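Local structure of protein-glutamine deamidase Cif (Burkholderia pseudomallei, 3GQM) at residues 76-81 against 94-99; 149-154 against 158-163; 175-180 against 231-236. The protein deamidates a glutamine of host NEDD8 to glutamate, which abolishes the activity of cullin-RING ubiquitin ligases and inhibits the host cell cycle. All blocks are in the same frame, centred on the assembly; numbering follows the deposited sequence.

Interaction 1 (76-81 against 94-99)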
ATOM      1  N   LYS A  76     -27.127  -1.132   7.974  1.00 34.62           N
ATOM      2  CA  LYS A  76     -27.778   0.134   8.265  1.00 34.58           C
ATOM      3  C   LYS A  76     -27.791   1.059   7.050  1.00 35.00           C
ATOM      4  O   LYS A  76     -28.855   1.563   6.624  1.00 36.03           O
ATOM      5  CB  LYS A  76     -27.100   0.793   9.453  1.00 34.39           C
ATOM      6  CG  LYS A  76     -27.800   2.065   9.846  1.00 35.87           C
ATOM      7  CD  LYS A  76     -27.014   2.873  10.856  1.00 39.16           C
ATOM      8  CE  LYS A  76     -27.509   4.362  10.814  1.00 39.99           C
ATOM      9  NZ  LYS A  76     -26.814   5.185   9.713  1.00 38.07           N
ATOM     10  N   SER A  77     -26.620   1.261   6.454  1.00 35.24           N
ATOM     11  CA  SER A  77     -26.511   2.114   5.266  1.00 34.99           C
ATOM     12  C   SER A  77     -27.446   1.634   4.132  1.00 35.27           C
ATOM     13  O   SER A  77     -28.081   2.439   3.417  1.00 34.61           O
ATOM     14  CB  SER A  77     -25.033   2.181   4.794  1.00 34.12           C
ATOM     15  OG  SER A  77     -24.954   2.563   3.425  1.00 34.39           O
ATOM     16  N   VAL A  78     -27.523   0.322   3.938  1.00 35.76           N
ATOM     17  CA  VAL A  78     -28.319  -0.206   2.838  1.00 35.96           C
ATOM     18  C   VAL A  78     -29.815   0.093   3.123  1.00 37.78           C
ATOM     19  O   VAL A  78     -30.571   0.467   2.221  1.00 37.96           O
ATOM     20  CB  VAL A  78     -28.053  -1.728   2.639  1.00 36.14           C
ATOM     21  CG1 VAL A  78     -29.244  -2.410   1.974  1.00 34.69           C
ATOM     22  CG2 VAL A  78     -26.791  -1.960   1.830  1.00 35.08           C
ATOM     23  N   THR A  79     -30.211  -0.047   4.385  1.00 38.98           N
ATOM     24  CA  THR A  79     -31.568   0.280   4.803  1.00 41.95           C
ATOM     25  C   THR A  79     -31.860   1.755   4.579  1.00 42.91           C
ATOM     26  O   THR A  79     -32.909   2.099   4.067  1.00 44.17           O
ATOM     27  CB  THR A  79     -31.795  -0.066   6.299  1.00 42.13           C
ATOM     28  OG1 THR A  79     -31.315  -1.385   6.555  1.00 43.80           O
ATOM     29  CG2 THR A  79     -33.271  -0.039   6.653  1.00 42.33           C
ATOM     30  N   ASP A  80     -30.931   2.622   4.982  1.00 44.28           N
ATOM     31  CA  ASP A  80     -31.051   4.059   4.738  1.00 44.95           C
ATOM     32  C   ASP A  80     -31.431   4.235   3.279  1.00 46.37           C
ATOM     33  O   ASP A  80     -32.296   5.036   2.945  1.00 47.89           O
ATOM     34  CB  ASP A  80     -29.744   4.791   5.059  1.00 44.53           C
ATOM     35  CG  ASP A  80     -29.436   4.865   6.565  1.00 44.26           C
ATOM     36  OD1 ASP A  80     -30.296   4.535   7.412  1.00 43.25           O
ATOM     37  OD2 ASP A  80     -28.307   5.265   6.927  1.00 45.07           O
ATOM     38  N   PHE A  81     -30.841   3.435   2.401  1.00 47.42           N
ATOM     39  CA  PHE A  81     -31.070   3.584   0.978  1.00 47.35           C
ATOM     40  C   PHE A  81     -32.304   2.878   0.444  1.00 47.76           C
ATOM     41  O   PHE A  81     -32.515   2.883  -0.775  1.00 48.07           O
ATOM     42  CB  PHE A  81     -29.829   3.151   0.199  1.00 47.86           C
ATOM     43  CG  PHE A  81     -28.818   4.227   0.075  1.00 47.82           C
ATOM     44  CD1 PHE A  81     -28.770   5.010  -1.064  1.00 50.85           C
ATOM     45  CD2 PHE A  81     -27.940   4.490   1.109  1.00 48.41           C
ATOM     46  CE1 PHE A  81     -27.829   6.036  -1.185  1.00 51.48           C
ATOM     47  CE2 PHE A  81     -27.000   5.494   0.999  1.00 49.46           C
ATOM     48  CZ  PHE A  81     -26.942   6.273  -0.148  1.00 50.73           C
ATOM     49  N   ALA A  94     -22.939  -1.527  -7.013  1.00 52.32           N
ATOM     50  CA  ALA A  94     -22.055  -2.302  -6.148  1.00 51.08           C
ATOM     51  C   ALA A  94     -22.802  -2.941  -4.990  1.00 49.60           C
ATOM     52  O   ALA A  94     -23.549  -2.275  -4.273  1.00 49.48           O
ATOM     53  CB  ALA A  94     -20.897  -1.449  -5.635  1.00 51.68           C
ATOM     54  N   ASP A  95     -22.601  -4.242  -4.814  1.00 47.60           N
ATOM     55  CA  ASP A  95     -23.076  -4.903  -3.621  1.00 45.59           C
ATOM     56  C   ASP A  95     -22.152  -4.538  -2.489  1.00 43.47           C
ATOM     57  O   ASP A  95     -21.024  -5.018  -2.426  1.00 43.64           O
ATOM     58  CB  ASP A  95     -23.099  -6.421  -3.770  1.00 45.80           C
ATOM     59  CG  ASP A  95     -23.776  -7.101  -2.589  1.00 48.20           C
ATOM     60  OD1 ASP A  95     -23.448  -6.789  -1.410  1.00 49.93           O
ATOM     61  OD2 ASP A  95     -24.656  -7.944  -2.844  1.00 51.47           O
ATOM     62  N   PRO A  96     -22.648  -3.729  -1.551  1.00 41.97           N
ATOM     63  CA  PRO A  96     -21.884  -3.267  -0.425  1.00 40.50           C
ATOM     64  C   PRO A  96     -21.488  -4.409   0.526  1.00 39.67           C
ATOM     65  O   PRO A  96     -20.645  -4.182   1.367  1.00 39.38           O
ATOM     66  CB  PRO A  96     -22.862  -2.290   0.273  1.00 40.42           C
ATOM     67  CG  PRO A  96     -24.146  -2.816  -0.036  1.00 39.82           C
ATOM     68  CD  PRO A  96     -24.069  -3.350  -1.424  1.00 42.16           C
ATOM     69  N   PHE A  97     -22.062  -5.611   0.401  1.00 38.43           N
ATOM     70  CA  PHE A  97     -21.566  -6.721   1.248  1.00 38.24           C
ATOM     71  C   PHE A  97     -20.425  -7.526   0.656  1.00 37.08           C
ATOM     72  O   PHE A  97     -19.868  -8.387   1.326  1.00 37.14           O
ATOM     73  CB  PHE A  97     -22.687  -7.665   1.715  1.00 38.17           C
ATOM     74  CG  PHE A  97     -23.715  -6.986   2.575  1.00 38.37           C
ATOM     75  CD1 PHE A  97     -23.471  -6.751   3.920  1.00 37.85           C
ATOM     76  CD2 PHE A  97     -24.920  -6.567   2.021  1.00 39.53           C
ATOM     77  CE1 PHE A  97     -24.415  -6.105   4.719  1.00 38.43           C
ATOM     78  CE2 PHE A  97     -25.867  -5.930   2.809  1.00 39.93           C
ATOM     79  CZ  PHE A  97     -25.607  -5.698   4.171  1.00 38.16           C
ATOM     80  N   ALA A  98     -20.073  -7.242  -0.583  1.00 37.00           N
ATOM     81  CA  ALA A  98     -19.053  -8.032  -1.274  1.00 38.24           C
ATOM     82  C   ALA A  98     -17.685  -7.777  -0.676  1.00 38.16           C
ATOM     83  O   ALA A  98     -17.441  -6.765  -0.043  1.00 38.61           O
ATOM     84  CB  ALA A  98     -19.045  -7.747  -2.775  1.00 37.88           C
ATOM     85  N   LEU A  99     -16.790  -8.726  -0.842  1.00 39.28           N
ATOM     86  CA  LEU A  99     -15.475  -8.550  -0.269  1.00 39.72           C
ATOM     87  C   LEU A  99     -14.708  -7.685  -1.240  1.00 40.06           C
ATOM     88  O   LEU A  99     -14.985  -7.664  -2.441  1.00 40.07           O
ATOM     89  CB  LEU A  99     -14.788  -9.883  -0.009  1.00 40.00           C
ATOM     90  CG  LEU A  99     -15.469 -10.830   0.995  1.00 40.20           C
ATOM     91  CD1 LEU A  99     -14.385 -11.673   1.617  1.00 38.26           C
ATOM     92  CD2 LEU A  99     -16.217 -10.044   2.060  1.00 41.63           C
TER
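Val-78, near the C-terminal end of helix 67-80, meets Pro-96 and Phe-97 with a single methyl group, CG2. It is the one residue of 76-81 to touch the loop 94-99, and the small contact is wholly apolar. Its CG2 stands beside its own backbone N, anti to the carbonyl carbon, and its side chain leaves the helix on the loop side.

Along the loop, Asp-95 comes first. It does not cross to the helix but shapes the chain that does: its OD1 accepts the backbone N of Phe-97 at 2.6 Å, met nearly along the C-O axis, with an N-H...O angle of 145°. OD2 has a long, weak ion pair with Lys-88. Pro-96 follows and bears the main contact. Its CB is directed toward the helix, and its CG lies 3.3 Å from Val-78 CG2, tighter than ordinary van der Waals packing, with the two side chains crossing at about a right angle. The proline also touches Ile-74 of the same helix and Leu-84 and Tyr-87 of helix 84-91, so it sits where the two helices come together. Phe-97 starts beside the contact, but its ring swings back to the helix: with CG anti to the carbonyl carbon (chi1 -62°), CE2 comes within 4.2 Å of Val-78 CG2 at an oblique angle. Ile-74 and Glu-75 also meet this side chain. Ala-98 closes the turn, its N bonded to Asp-95 O at 3.0 Å.

The loop thus combines an Asx turn with a type I beta turn from Asp-95 to Ala-98. Lying between helices 84-91 and 104-116, the turn packs its Pro-96 and Phe-97 on the C-terminal part of helix 67-80, away from the active site.

Interaction 2 (149-154 against 158-163)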
ATOM      1  N   VAL A 149       8.838   1.923   7.136  1.00 23.20           N
ATOM      2  CA  VAL A 149       7.999   1.867   5.943  1.00 24.00           C
ATOM      3  C   VAL A 149       7.722   3.312   5.500  1.00 24.05           C
ATOM      4  O   VAL A 149       7.538   4.177   6.351  1.00 24.05           O
ATOM      5  CB  VAL A 149       6.718   1.067   6.169  1.00 23.30           C
ATOM      6  CG1 VAL A 149       5.871   1.642   7.347  1.00 24.15           C
ATOM      7  CG2 VAL A 149       5.896   1.019   4.876  1.00 24.66           C
ATOM      8  N   VAL A 150       7.768   3.561   4.188  1.00 23.28           N
ATOM      9  CA  VAL A 150       7.587   4.893   3.622  1.00 22.50           C
ATOM     10  C   VAL A 150       6.328   4.856   2.815  1.00 22.47           C
ATOM     11  O   VAL A 150       6.139   3.960   1.994  1.00 22.10           O
ATOM     12  CB  VAL A 150       8.724   5.275   2.667  1.00 22.99           C
ATOM     13  CG1 VAL A 150       8.442   6.595   1.986  1.00 24.87           C
ATOM     14  CG2 VAL A 150      10.069   5.335   3.428  1.00 23.32           C
ATOM     15  N   ILE A 151       5.437   5.798   3.078  1.00 22.59           N
ATOM     16  CA  ILE A 151       4.198   5.863   2.311  1.00 24.11           C
ATOM     17  C   ILE A 151       4.369   6.989   1.299  1.00 24.58           C
ATOM     18  O   ILE A 151       4.792   8.125   1.633  1.00 24.32           O
ATOM     19  CB  ILE A 151       2.907   5.994   3.221  1.00 23.84           C
ATOM     20  CG1 ILE A 151       1.634   6.077   2.364  1.00 27.17           C
ATOM     21  CG2 ILE A 151       3.075   7.129   4.272  1.00 24.09           C
ATOM     22  CD1 ILE A 151       0.289   5.684   3.127  1.00 24.76           C
ATOM     23  N   VAL A 152       4.049   6.664   0.056  1.00 23.79           N
ATOM     24  CA  VAL A 152       4.313   7.593  -1.016  1.00 23.76           C
ATOM     25  C   VAL A 152       3.032   8.010  -1.659  1.00 23.88           C
ATOM     26  O   VAL A 152       2.197   7.172  -2.085  1.00 22.98           O
ATOM     27  CB  VAL A 152       5.278   6.959  -2.104  1.00 23.48           C
ATOM     28  CG1 VAL A 152       5.593   7.965  -3.253  1.00 24.20           C
ATOM     29  CG2 VAL A 152       6.531   6.512  -1.455  1.00 24.22           C
ATOM     30  N   ASN A 153       2.902   9.320  -1.758  1.00 24.70           N
ATOM     31  CA  ASN A 153       1.827   9.932  -2.464  1.00 27.16           C
ATOM     32  C   ASN A 153       2.374  10.616  -3.745  1.00 27.85           C
ATOM     33  O   ASN A 153       2.863  11.741  -3.729  1.00 27.86           O
ATOM     34  CB  ASN A 153       1.058  10.889  -1.520  1.00 28.27           C
ATOM     35  CG  ASN A 153      -0.226  11.395  -2.151  1.00 33.61           C
ATOM     36  OD1 ASN A 153      -0.334  11.470  -3.363  1.00 35.49           O
ATOM     37  ND2 ASN A 153      -1.192  11.751  -1.330  1.00 38.45           N
ATOM     38  N   ASP A 154       2.291   9.889  -4.854  1.00 28.39           N
ATOM     39  CA  ASP A 154       2.887  10.307  -6.108  1.00 28.45           C
ATOM     40  C   ASP A 154       1.917  10.970  -7.064  1.00 28.37           C
ATOM     41  O   ASP A 154       1.204  10.260  -7.798  1.00 27.70           O
ATOM     42  CB  ASP A 154       3.533   9.083  -6.805  1.00 29.15           C
ATOM     43  CG  ASP A 154       4.514   9.503  -7.915  1.00 32.44           C
ATOM     44  OD1 ASP A 154       4.131  10.387  -8.757  1.00 31.10           O
ATOM     45  OD2 ASP A 154       5.665   8.973  -7.908  1.00 32.26           O
ATOM     46  N   GLY A 158      -0.280   9.852  -9.957  1.00 29.70           N
ATOM     47  CA  GLY A 158      -1.615   9.768  -9.327  1.00 29.43           C
ATOM     48  C   GLY A 158      -1.733   8.465  -8.512  1.00 29.10           C
ATOM     49  O   GLY A 158      -2.761   7.789  -8.568  1.00 29.37           O
ATOM     50  N   HIS A 159      -0.701   8.126  -7.743  1.00 28.37           N
ATOM     51  CA  HIS A 159      -0.612   6.786  -7.128  1.00 27.73           C
ATOM     52  C   HIS A 159      -0.064   6.896  -5.740  1.00 26.36           C
ATOM     53  O   HIS A 159       0.741   7.751  -5.455  1.00 27.03           O
ATOM     54  CB  HIS A 159       0.264   5.872  -8.014  1.00 27.41           C
ATOM     55  CG  HIS A 159       0.327   4.421  -7.604  1.00 26.39           C
ATOM     56  ND1 HIS A 159      -0.779   3.683  -7.215  1.00 25.41           N
ATOM     57  CD2 HIS A 159       1.362   3.545  -7.654  1.00 21.92           C
ATOM     58  CE1 HIS A 159      -0.416   2.432  -6.988  1.00 26.50           C
ATOM     59  NE2 HIS A 159       0.887   2.323  -7.229  1.00 24.39           N
ATOM     60  N   LYS A 160      -0.540   6.020  -4.883  1.00 26.32           N
ATOM     61  CA  LYS A 160      -0.110   5.888  -3.500  1.00 26.71           C
ATOM     62  C   LYS A 160       0.379   4.443  -3.334  1.00 25.40           C
ATOM     63  O   LYS A 160      -0.267   3.501  -3.822  1.00 25.86           O
ATOM     64  CB  LYS A 160      -1.321   6.137  -2.585  1.00 27.27           C
ATOM     65  CG  LYS A 160      -0.933   6.723  -1.262  1.00 31.46           C
ATOM     66  CD  LYS A 160      -2.133   7.375  -0.543  1.00 39.15           C
ATOM     67  CE  LYS A 160      -1.693   7.921   0.810  1.00 40.16           C
ATOM     68  NZ  LYS A 160      -2.843   8.557   1.567  1.00 45.93           N
ATOM     69  N   PHE A 161       1.522   4.262  -2.670  1.00 23.76           N
ATOM     70  CA  PHE A 161       2.099   2.939  -2.506  1.00 22.52           C
ATOM     71  C   PHE A 161       3.097   2.988  -1.339  1.00 22.39           C
ATOM     72  O   PHE A 161       3.444   4.035  -0.840  1.00 23.07           O
ATOM     73  CB  PHE A 161       2.758   2.429  -3.836  1.00 21.13           C
ATOM     74  CG  PHE A 161       3.963   3.235  -4.291  1.00 20.82           C
ATOM     75  CD1 PHE A 161       5.243   2.846  -3.945  1.00 22.13           C
ATOM     76  CD2 PHE A 161       3.805   4.352  -5.123  1.00 23.29           C
ATOM     77  CE1 PHE A 161       6.386   3.588  -4.369  1.00 24.89           C
ATOM     78  CE2 PHE A 161       4.904   5.092  -5.577  1.00 24.53           C
ATOM     79  CZ  PHE A 161       6.227   4.701  -5.190  1.00 24.52           C
ATOM     80  N   LEU A 162       3.562   1.838  -0.915  1.00 21.90           N
ATOM     81  CA  LEU A 162       4.492   1.766   0.201  1.00 21.97           C
ATOM     82  C   LEU A 162       5.854   1.228  -0.263  1.00 21.41           C
ATOM     83  O   LEU A 162       5.919   0.389  -1.142  1.00 21.41           O
ATOM     84  CB  LEU A 162       3.924   0.820   1.254  1.00 20.73           C
ATOM     85  CG  LEU A 162       2.534   1.085   1.849  1.00 21.89           C
ATOM     86  CD1 LEU A 162       2.209   0.006   2.944  1.00 23.18           C
ATOM     87  CD2 LEU A 162       2.526   2.444   2.516  1.00 20.30           C
ATOM     88  N   ILE A 163       6.906   1.745   0.359  1.00 21.60           N
ATOM     89  CA  ILE A 163       8.231   1.179   0.295  1.00 22.21           C
ATOM     90  C   ILE A 163       8.569   0.624   1.676  1.00 22.12           C
ATOM     91  O   ILE A 163       8.609   1.382   2.633  1.00 23.15           O
ATOM     92  CB  ILE A 163       9.277   2.255  -0.068  1.00 21.36           C
ATOM     93  CG1 ILE A 163       8.936   2.841  -1.449  1.00 21.84           C
ATOM     94  CG2 ILE A 163      10.642   1.596  -0.114  1.00 22.31           C
ATOM     95  CD1 ILE A 163       9.483   4.236  -1.725  1.00 21.46           C
TER
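Phe-161 holds CG between its backbone N and carbonyl carbon (chi1 65°), which lays its ring alongside Val-152. Val-152 CB sits over one ring face, 4.0 Å from the centroid, in a CH-pi contact, and CG1 approaches the rim at CE2 and CZ. Val-152 CG2, anti to the carbonyl carbon, lies 3.7 Å from Ile-163 CD1.

On the sheet face of Ile-151, Leu-162 bends its CD2 methyl back to 3.6 Å from Ile-151 CB. Lys-160 runs out extended and passes its CE at 3.8 Å from Ile-151 CD1; its NZ hydrogen-bonds Asn-109 OD1 of helix 104-116.

Six backbone hydrogen bonds join the strands in three reciprocal pairs: Val-150 with Ile-163, Val-152 with Phe-161, and Asp-154 with His-159. The Val-152 N to Phe-161 O bond is 2.8 Å long. Asp-154 OD2 forms a salt bridge with Arg-156 and OD1 accepts from Leu-157 N, both in the connecting loop.

This is an antiparallel beta hairpin ending in a G1 beta bulge, where Gly-158 (phi 66°) and His-159 both face Asp-154. The hairpin forms the middle of the sheet and carries His-159, an inferred active-site residue whose NE2 is hydrogen-bonded to Gln-179.

Interaction 3 (175-180 against 231-236); sequences AYIIQS and SILQID
Gln-179 reaches Leu-233 with its amide nitrogen. Its CG lies between the backbone N and the carbonyl carbon (chi1 71°), and the chain then runs extended to CD, bringing NE2 to 2.8 Å from Leu-233 O. The N-H...O angle is 147°, and the oxygen lies nearly in the plane of the glutamine amide. At the acceptor the donor comes from the side of the carbonyl oxygen, tilted 29° from the carbonyl plane. OE1 of the same amide accepts from His-159 NE2. With a partner at both its nitrogen and its oxygen, the buried amide is fixed in rotation, and the end of helix 222-233 serves as a second-shell support for an inferred active-site residue.

Ile-177, two residues earlier and directed to the same side of the strand, works through both branches. CG1 stands beside the backbone N and touches Ile-232 O at 3.6 Å, while its CD1 rests 3.9 Å from Ile-232 CG2. The other branch, CG2, points anti to the backbone N and meets Leu-233 CD2 at 3.7 Å, where the two side chains cross at about a right angle. Leu-233 CD2 touches both strand residues, with Gln-179 OE1 4.0 Å away.

The contact packs the last turn of helix 222-233 on the edge strand 176-178. Phe-161 of the adjoining strand 159-165 borders Ile-177 and Gln-179, Trp-195 of helix 192-199 touches Gln-179, and Leu-209 and Leu-212 of helix 206-212 back Ile-232.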
ATOM      1  N   ALA A 175      14.859  -2.668  -0.099  1.00 29.07           N
ATOM      2  CA  ALA A 175      13.563  -2.038  -0.251  1.00 27.51           C
ATOM      3  C   ALA A 175      12.656  -2.992  -0.987  1.00 26.53           C
ATOM      4  O   ALA A 175      13.082  -3.613  -1.950  1.00 26.95           O
ATOM      5  CB  ALA A 175      13.703  -0.735  -1.056  1.00 27.58           C
ATOM      6  N   TYR A 176      11.399  -3.064  -0.564  1.00 24.18           N
ATOM      7  CA  TYR A 176      10.369  -3.809  -1.245  1.00 23.21           C
ATOM      8  C   TYR A 176       9.164  -2.881  -1.487  1.00 23.54           C
ATOM      9  O   TYR A 176       8.946  -1.933  -0.712  1.00 24.10           O
ATOM     10  CB  TYR A 176       9.925  -4.958  -0.347  1.00 22.84           C
ATOM     11  CG  TYR A 176      11.076  -5.860   0.034  1.00 21.87           C
ATOM     12  CD1 TYR A 176      11.489  -6.888  -0.830  1.00 18.88           C
ATOM     13  CD2 TYR A 176      11.756  -5.679   1.219  1.00 24.48           C
ATOM     14  CE1 TYR A 176      12.529  -7.735  -0.495  1.00 24.54           C
ATOM     15  CE2 TYR A 176      12.827  -6.506   1.564  1.00 28.66           C
ATOM     16  CZ  TYR A 176      13.194  -7.548   0.702  1.00 26.21           C
ATOM     17  OH  TYR A 176      14.257  -8.351   1.023  1.00 27.40           O
ATOM     18  N   ILE A 177       8.397  -3.159  -2.540  1.00 21.78           N
ATOM     19  CA  ILE A 177       7.185  -2.412  -2.853  1.00 20.96           C
ATOM     20  C   ILE A 177       5.948  -3.156  -2.367  1.00 20.60           C
ATOM     21  O   ILE A 177       5.821  -4.362  -2.564  1.00 20.75           O
ATOM     22  CB  ILE A 177       7.035  -2.125  -4.404  1.00 22.18           C
ATOM     23  CG1 ILE A 177       8.309  -1.418  -4.935  1.00 20.25           C
ATOM     24  CG2 ILE A 177       5.648  -1.316  -4.746  1.00 18.25           C
ATOM     25  CD1 ILE A 177       8.447   0.003  -4.363  1.00 25.05           C
ATOM     26  N   ILE A 178       5.026  -2.421  -1.760  1.00 19.16           N
ATOM     27  CA  ILE A 178       3.675  -2.923  -1.523  1.00 19.91           C
ATOM     28  C   ILE A 178       2.683  -1.927  -2.163  1.00 19.94           C
ATOM     29  O   ILE A 178       2.772  -0.735  -1.914  1.00 19.82           O
ATOM     30  CB  ILE A 178       3.411  -3.075  -0.012  1.00 22.16           C
ATOM     31  CG1 ILE A 178       4.529  -3.905   0.639  1.00 23.65           C
ATOM     32  CG2 ILE A 178       2.009  -3.715   0.280  1.00 17.80           C
ATOM     33  CD1 ILE A 178       4.362  -4.123   2.169  1.00 27.44           C
ATOM     34  N   GLN A 179       1.780  -2.401  -3.016  1.00 19.74           N
ATOM     35  CA  GLN A 179       0.811  -1.500  -3.674  1.00 19.75           C
ATOM     36  C   GLN A 179      -0.369  -2.299  -4.176  1.00 21.12           C
ATOM     37  O   GLN A 179      -0.304  -3.553  -4.276  1.00 19.77           O
ATOM     38  CB  GLN A 179       1.484  -0.836  -4.895  1.00 20.43           C
ATOM     39  CG  GLN A 179       1.698  -1.886  -6.049  1.00 19.13           C
ATOM     40  CD  GLN A 179       2.246  -1.240  -7.344  1.00 21.92           C
ATOM     41  OE1 GLN A 179       1.980  -0.055  -7.639  1.00 22.40           O
ATOM     42  NE2 GLN A 179       3.017  -2.025  -8.118  1.00 16.71           N
ATOM     43  N   SER A 180      -1.448  -1.591  -4.515  1.00 21.44           N
ATOM     44  CA  SER A 180      -2.446  -2.141  -5.436  1.00 22.67           C
ATOM     45  C   SER A 180      -2.671  -0.993  -6.419  1.00 23.06           C
ATOM     46  O   SER A 180      -2.278   0.109  -6.109  1.00 22.10           O
ATOM     47  CB  SER A 180      -3.757  -2.425  -4.703  1.00 23.43           C
ATOM     48  OG  SER A 180      -4.262  -1.209  -4.150  1.00 24.49           O
ATOM     49  N   SER A 231      10.110  -1.303 -13.988  1.00 27.19           N
ATOM     50  CA  SER A 231      11.036  -2.052 -13.143  1.00 28.18           C
ATOM     51  C   SER A 231      10.634  -2.047 -11.661  1.00 27.71           C
ATOM     52  O   SER A 231      10.734  -3.058 -10.972  1.00 28.92           O
ATOM     53  CB  SER A 231      12.453  -1.536 -13.362  1.00 27.68           C
ATOM     54  OG  SER A 231      13.265  -1.937 -12.308  1.00 32.12           O
ATOM     55  N   ILE A 232      10.128  -0.911 -11.189  1.00 26.43           N
ATOM     56  CA  ILE A 232       9.793  -0.739  -9.822  1.00 25.61           C
ATOM     57  C   ILE A 232       8.330  -1.174  -9.550  1.00 25.24           C
ATOM     58  O   ILE A 232       8.046  -1.731  -8.520  1.00 24.89           O
ATOM     59  CB  ILE A 232       9.980   0.760  -9.435  1.00 24.92           C
ATOM     60  CG1 ILE A 232      11.444   1.177  -9.613  1.00 26.21           C
ATOM     61  CG2 ILE A 232       9.550   1.013  -7.999  1.00 23.40           C
ATOM     62  CD1 ILE A 232      11.722   2.728  -9.261  1.00 25.91           C
ATOM     63  N   LEU A 233       7.413  -0.885 -10.467  1.00 24.34           N
ATOM     64  CA  LEU A 233       5.977  -0.918 -10.155  1.00 23.99           C
ATOM     65  C   LEU A 233       5.166  -1.864 -11.038  1.00 24.82           C
ATOM     66  O   LEU A 233       3.976  -2.036 -10.800  1.00 24.69           O
ATOM     67  CB  LEU A 233       5.362   0.520 -10.175  1.00 23.39           C
ATOM     68  CG  LEU A 233       5.968   1.503  -9.134  1.00 22.26           C
ATOM     69  CD1 LEU A 233       5.412   2.907  -9.291  1.00 22.92           C
ATOM     70  CD2 LEU A 233       5.812   1.021  -7.654  1.00 22.39           C
ATOM     71  N   GLN A 234       5.773  -2.489 -12.050  1.00 24.01           N
ATOM     72  CA  GLN A 234       4.948  -3.352 -12.915  1.00 24.07           C
ATOM     73  C   GLN A 234       5.303  -4.817 -12.637  1.00 24.49           C
ATOM     74  O   GLN A 234       6.476  -5.171 -12.512  1.00 24.04           O
ATOM     75  CB  GLN A 234       5.133  -2.997 -14.402  1.00 23.59           C
ATOM     76  CG  GLN A 234       3.988  -3.416 -15.284  1.00 24.15           C
ATOM     77  CD  GLN A 234       4.064  -4.859 -15.751  1.00 27.91           C
ATOM     78  OE1 GLN A 234       5.157  -5.389 -16.000  1.00 27.27           O
ATOM     79  NE2 GLN A 234       2.886  -5.500 -15.909  1.00 24.09           N
ATOM     80  N   ILE A 235       4.270  -5.640 -12.548  1.00 25.73           N
ATOM     81  CA  ILE A 235       4.348  -6.957 -11.974  1.00 28.25           C
ATOM     82  C   ILE A 235       5.249  -7.896 -12.787  1.00 29.59           C
ATOM     83  O   ILE A 235       5.836  -8.797 -12.241  1.00 29.00           O
ATOM     84  CB  ILE A 235       2.907  -7.539 -11.737  1.00 28.21           C
ATOM     85  CG1 ILE A 235       2.904  -8.524 -10.534  1.00 29.05           C
ATOM     86  CG2 ILE A 235       2.257  -8.051 -13.091  1.00 30.22           C
ATOM     87  CD1 ILE A 235       1.615  -9.321 -10.345  1.00 30.39           C
ATOM     88  N   ASP A 236       5.343  -7.665 -14.098  1.00 32.01           N
ATOM     89  CA  ASP A 236       6.267  -8.416 -14.943  1.00 33.42           C
ATOM     90  C   ASP A 236       7.470  -7.593 -15.376  1.00 34.07           C
ATOM     91  O   ASP A 236       8.218  -8.037 -16.237  1.00 34.29           O
ATOM     92  CB  ASP A 236       5.553  -8.976 -16.169  1.00 34.59           C
ATOM     93  CG  ASP A 236       4.591 -10.076 -15.807  1.00 38.09           C
ATOM     94  OD1 ASP A 236       5.016 -11.056 -15.157  1.00 46.32           O
ATOM     95  OD2 ASP A 236       3.392  -9.949 -16.122  1.00 41.93           O
TER

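In the fold
Interactions 2 and 3 touch directly, their centres 11 Å apart. Strands 159-165 and 176-178 are neighbours in the sheet, joined by Leu-162 N to Ile-178 O at 2.9 Å. Close by, His-159 NE2 and Gln-179 OE1 lie 2.6 Å apart, a probable hydrogen bond. The side chain of Cys-104, at the start of helix 104-116, is about 3 Å from that of His-159. The side chain of Gln-179 is about 6 Å from that of Cys-104, and the three make an inferred Cys-His-Gln site consistent with the papain-like (CA) clan. Interaction 1 stands apart: its nearest atoms are about 18 Å from interaction 2 and about 13 Å from interaction 3, on the opposite side of the chain's centre from interaction 3.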